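Local atomic coordinates of amino acid amide racemase (PDB entry 6GIO), a protein that belongs to the class-III aminotransferase family of fold-type I enzymes and binds pyridoxal-5'-phosphate in pockets shared between the two subunits of a dimer. Residues G76-L90 against L293-R307. Sequence-based numbering, arbitrary orientation.
Sequences GASLLLYPNEAAVSL and LQTTAGNPVATAAGR. With PLP (pyridoxal-5'-phosphate), chain E.
The phosphate-binding loop that one subunit of this class-III aminotransferase fold lends to the PLP site at the dimer interface is held from behind by the loop 76-84, and the contact runs on into the packing of helix 85-97 against helix 300-315. S78 OG donates to T295 O at 2.9 Å, in the plane of that carbonyl. On its other side T295 gives both its backbone N and its OG1 to O1P of PLP, with OG1 at 2.7 Å; S113 and G112 of the second subunit bind the same cofactor. Through its bond to T295 O, S78 is thus a second-shell residue that probably helps position T295. Its hydroxyl also receives L81 N, closing an ST motif. Alongside, L80 lays CD2 over the Q294 carbonyl and against L293 CB, while a water accepts from L80 N and lies 2.8 Å from Q294 O and 2.7 Å from A297 O. L79 N bonds directly to A297 O.

N84 caps helix 85-97 through OD1, which takes A87 N from above its carbonyl plane, and turns ND2 to G298 O, 3.0 Å away in a nearly straight bond (171°). With CG set between backbone N and carbonyl carbon (chi1 62°), the side chains of N84 and P300 cross at about a right angle. N299 caps the other helix, its OD1 accepting from A302 N. The axes of 85-90 and 300-307 approach to 7.9 Å at 41°, A86 CB lying 3.3 Å from T303 OG1. Farther along, R307, salt-bridged to D93, bends so that S89 CB sits over one face of its guanidinium, 3.5 Å from CZ.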
# COMPACT_ATOMS: atom_id res chain seq x y z
N GLY C 76 -7.74 -15.89 6.88
CA GLY C 76 -7.76 -14.53 7.39
C GLY C 76 -7.35 -13.52 6.31
O GLY C 76 -7.09 -13.90 5.14
N ALA C 77 -7.24 -12.25 6.71
CA ALA C 77 -6.84 -11.16 5.79
C ALA C 77 -5.89 -10.14 6.42
O ALA C 77 -5.88 -8.96 6.01
CB ALA C 77 -8.09 -10.46 5.23
N SER C 78 -5.07 -10.58 7.39
CA SER C 78 -4.23 -9.68 8.11
C SER C 78 -3.12 -10.46 8.78
O SER C 78 -3.38 -11.15 9.79
CB SER C 78 -5.01 -8.91 9.22
OG SER C 78 -4.12 -8.14 10.09
N LEU C 79 -1.91 -10.32 8.26
CA LEU C 79 -0.73 -10.98 8.91
C LEU C 79 -0.42 -10.35 10.29
O LEU C 79 0.08 -11.02 11.22
CB LEU C 79 0.48 -10.94 7.95
CG LEU C 79 1.79 -11.55 8.45
CD1 LEU C 79 1.64 -12.99 8.87
CD2 LEU C 79 2.86 -11.44 7.38
N LEU C 80 -0.70 -9.06 10.46
CA LEU C 80 -0.41 -8.45 11.76
C LEU C 80 -1.24 -9.06 12.88
O LEU C 80 -0.73 -9.24 13.99
CB LEU C 80 -0.52 -6.94 11.74
CG LEU C 80 -1.86 -6.25 11.47
CD1 LEU C 80 -2.65 -6.04 12.74
CD2 LEU C 80 -1.61 -4.88 10.87
N LEU C 81 -2.50 -9.41 12.58
CA LEU C 81 -3.34 -10.20 13.51
C LEU C 81 -3.06 -11.71 13.55
O LEU C 81 -3.00 -12.31 14.65
CB LEU C 81 -4.81 -10.02 13.15
CG LEU C 81 -5.40 -8.64 13.41
CD1 LEU C 81 -6.88 -8.67 13.06
CD2 LEU C 81 -5.15 -8.22 14.85
N TYR C 82 -2.87 -12.32 12.37
CA TYR C 82 -2.86 -13.77 12.25
C TYR C 82 -1.84 -14.26 11.22
O TYR C 82 -1.99 -13.99 10.02
CB TYR C 82 -4.27 -14.33 11.86
CG TYR C 82 -5.46 -13.74 12.64
CD1 TYR C 82 -5.59 -13.96 14.03
CD2 TYR C 82 -6.46 -13.01 11.99
CE1 TYR C 82 -6.65 -13.41 14.74
CE2 TYR C 82 -7.51 -12.45 12.70
CZ TYR C 82 -7.62 -12.65 14.06
OH TYR C 82 -8.70 -12.09 14.76
N PRO C 83 -0.83 -15.04 11.67
CA PRO C 83 -0.05 -15.82 10.75
C PRO C 83 -0.93 -16.57 9.81
O PRO C 83 -1.98 -17.05 10.24
CB PRO C 83 0.67 -16.85 11.64
CG PRO C 83 0.72 -16.22 13.00
CD PRO C 83 -0.52 -15.37 13.08
N ASN C 84 -0.53 -16.66 8.54
CA ASN C 84 -1.18 -17.59 7.62
C ASN C 84 -0.12 -18.33 6.87
O ASN C 84 0.99 -17.84 6.75
CB ASN C 84 -2.15 -16.86 6.68
CG ASN C 84 -1.48 -15.85 5.79
OD1 ASN C 84 -0.95 -16.19 4.71
ND2 ASN C 84 -1.51 -14.57 6.22
N GLU C 85 -0.48 -19.51 6.36
CA GLU C 85 0.48 -20.42 5.70
C GLU C 85 1.17 -19.80 4.50
O GLU C 85 2.39 -19.94 4.36
CB GLU C 85 -0.23 -21.72 5.27
CG GLU C 85 0.65 -22.74 4.52
CD GLU C 85 1.78 -23.31 5.39
OE1 GLU C 85 1.71 -23.28 6.62
OE2 GLU C 85 2.76 -23.77 4.85
N ALA C 86 0.41 -19.13 3.63
CA ALA C 86 0.97 -18.51 2.44
C ALA C 86 2.08 -17.50 2.75
O ALA C 86 3.15 -17.56 2.16
CB ALA C 86 -0.14 -17.86 1.61
N ALA C 87 1.80 -16.58 3.66
CA ALA C 87 2.70 -15.52 3.96
C ALA C 87 3.93 -16.09 4.68
O ALA C 87 5.04 -15.65 4.41
CB ALA C 87 2.01 -14.50 4.85
N VAL C 88 3.74 -17.04 5.61
CA VAL C 88 4.92 -17.58 6.34
C VAL C 88 5.80 -18.33 5.34
O VAL C 88 7.02 -18.14 5.33
CB VAL C 88 4.49 -18.45 7.54
CG1 VAL C 88 5.69 -19.16 8.19
CG2 VAL C 88 3.81 -17.56 8.56
N SER C 89 5.17 -19.13 4.47
CA SER C 89 5.89 -19.87 3.42
C SER C 89 6.60 -18.98 2.41
O SER C 89 7.75 -19.24 2.11
CB SER C 89 4.97 -20.88 2.70
OG SER C 89 4.35 -21.71 3.66
N LEU C 90 5.94 -17.92 1.93
CA LEU C 90 6.62 -16.91 1.06
C LEU C 90 7.85 -16.31 1.76
O LEU C 90 8.92 -16.13 1.13
CB LEU C 90 5.67 -15.78 0.63
CG LEU C 90 6.26 -14.62 -0.20
CD1 LEU C 90 6.97 -15.14 -1.44
CD2 LEU C 90 5.18 -13.60 -0.60
N LEU C 293 2.76 -1.10 10.65
CA LEU C 293 1.57 -1.91 10.50
C LEU C 293 0.71 -1.46 9.36
O LEU C 293 0.45 -0.25 9.20
CB LEU C 293 0.71 -1.79 11.75
CG LEU C 293 1.27 -2.32 13.08
CD1 LEU C 293 0.15 -2.26 14.11
CD2 LEU C 293 1.82 -3.72 12.94
N GLN C 294 0.27 -2.42 8.54
CA GLN C 294 -0.81 -2.15 7.59
C GLN C 294 -1.71 -3.35 7.61
O GLN C 294 -1.26 -4.47 7.38
CB GLN C 294 -0.29 -1.94 6.19
CG GLN C 294 0.37 -0.61 5.95
CD GLN C 294 0.96 -0.56 4.57
OE1 GLN C 294 1.95 -1.26 4.29
NE2 GLN C 294 0.34 0.21 3.67
N THR C 295 -3.00 -3.09 7.83
CA THR C 295 -3.95 -4.17 8.14
C THR C 295 -3.87 -5.42 7.23
O THR C 295 -3.73 -6.56 7.75
CB THR C 295 -5.38 -3.63 8.19
OG1 THR C 295 -5.46 -2.63 9.22
CG2 THR C 295 -6.35 -4.76 8.54
N THR C 296 -3.97 -5.22 5.92
CA THR C 296 -4.03 -6.34 4.98
C THR C 296 -2.70 -6.77 4.40
O THR C 296 -2.66 -7.64 3.55
CB THR C 296 -4.99 -6.08 3.80
OG1 THR C 296 -4.51 -4.98 3.04
CG2 THR C 296 -6.38 -5.79 4.32
N ALA C 297 -1.62 -6.16 4.83
CA ALA C 297 -0.29 -6.64 4.44
C ALA C 297 -0.10 -8.10 4.84
O ALA C 297 -0.50 -8.53 5.94
CB ALA C 297 0.80 -5.79 5.09
N GLY C 298 0.50 -8.86 3.93
CA GLY C 298 0.80 -10.26 4.18
C GLY C 298 -0.44 -11.10 4.12
O GLY C 298 -0.46 -12.18 4.69
N ASN C 299 -1.48 -10.61 3.41
CA ASN C 299 -2.72 -11.31 3.34
C ASN C 299 -2.45 -12.54 2.48
O ASN C 299 -1.53 -12.53 1.67
CB ASN C 299 -3.82 -10.44 2.71
CG ASN C 299 -3.52 -10.08 1.28
OD1 ASN C 299 -3.69 -10.92 0.39
ND2 ASN C 299 -2.99 -8.85 1.07
N PRO C 300 -3.23 -13.61 2.68
CA PRO C 300 -2.93 -14.89 2.08
C PRO C 300 -3.09 -14.95 0.55
O PRO C 300 -2.49 -15.82 -0.10
CB PRO C 300 -3.92 -15.81 2.76
CG PRO C 300 -5.03 -14.95 3.24
CD PRO C 300 -4.35 -13.67 3.62
N VAL C 301 -3.86 -14.01 -0.02
CA VAL C 301 -4.08 -13.99 -1.47
C VAL C 301 -2.86 -13.45 -2.23
O VAL C 301 -2.34 -14.10 -3.13
CB VAL C 301 -5.33 -13.17 -1.81
CG1 VAL C 301 -5.54 -13.11 -3.30
CG2 VAL C 301 -6.55 -13.81 -1.12
N ALA C 302 -2.37 -12.27 -1.82
CA ALA C 302 -1.25 -11.64 -2.45
C ALA C 302 -0.03 -12.49 -2.22
O ALA C 302 0.74 -12.66 -3.16
CB ALA C 302 -1.03 -10.24 -1.87
N THR C 303 0.14 -13.03 -0.99
CA THR C 303 1.36 -13.85 -0.72
C THR C 303 1.34 -15.17 -1.47
O THR C 303 2.39 -15.62 -1.93
CB THR C 303 1.64 -14.08 0.79
OG1 THR C 303 0.53 -14.68 1.43
CG2 THR C 303 1.92 -12.77 1.47
N ALA C 304 0.16 -15.78 -1.63
CA ALA C 304 0.06 -16.97 -2.47
C ALA C 304 0.50 -16.65 -3.93
O ALA C 304 1.23 -17.43 -4.54
CB ALA C 304 -1.34 -17.59 -2.43
N ALA C 305 0.04 -15.51 -4.49
CA ALA C 305 0.46 -15.12 -5.83
C ALA C 305 2.00 -15.00 -5.91
O ALA C 305 2.64 -15.43 -6.86
CB ALA C 305 -0.22 -13.83 -6.26
N GLY C 306 2.59 -14.43 -4.88
CA GLY C 306 4.05 -14.29 -4.85
C GLY C 306 4.79 -15.62 -4.82
O GLY C 306 5.86 -15.77 -5.41
N ARG C 307 4.22 -16.59 -4.12
CA ARG C 307 4.84 -17.92 -4.08
C ARG C 307 4.82 -18.52 -5.47
O ARG C 307 5.80 -19.13 -5.88
CB ARG C 307 4.13 -18.85 -3.10
CG ARG C 307 4.28 -18.44 -1.68
CD ARG C 307 4.12 -19.62 -0.78
NE ARG C 307 5.32 -20.44 -0.83
CZ ARG C 307 5.33 -21.77 -0.69
NH1 ARG C 307 4.21 -22.46 -0.50
NH2 ARG C 307 6.48 -22.40 -0.75
N1 PLP E . -7.70 5.01 9.37
C2 PLP E . -8.55 4.36 10.22
C2A PLP E . -9.74 5.06 10.84
C3 PLP E . -8.31 2.92 10.54
O3 PLP E . -9.10 2.21 11.38
C4 PLP E . -7.15 2.25 9.91
C4A PLP E . -6.86 0.82 10.17
C5 PLP E . -6.27 3.06 9.01
C6 PLP E . -6.61 4.40 8.79
C5A PLP E . -5.07 2.35 8.37
O4P PLP E . -5.40 1.29 7.43
P PLP E . -4.27 0.24 7.00
O1P PLP E . -4.01 -0.49 8.31
O2P PLP E . -3.03 1.01 6.59
O3P PLP E . -4.91 -0.57 5.92
O HOH W 1 -0.72 -7.14 8.20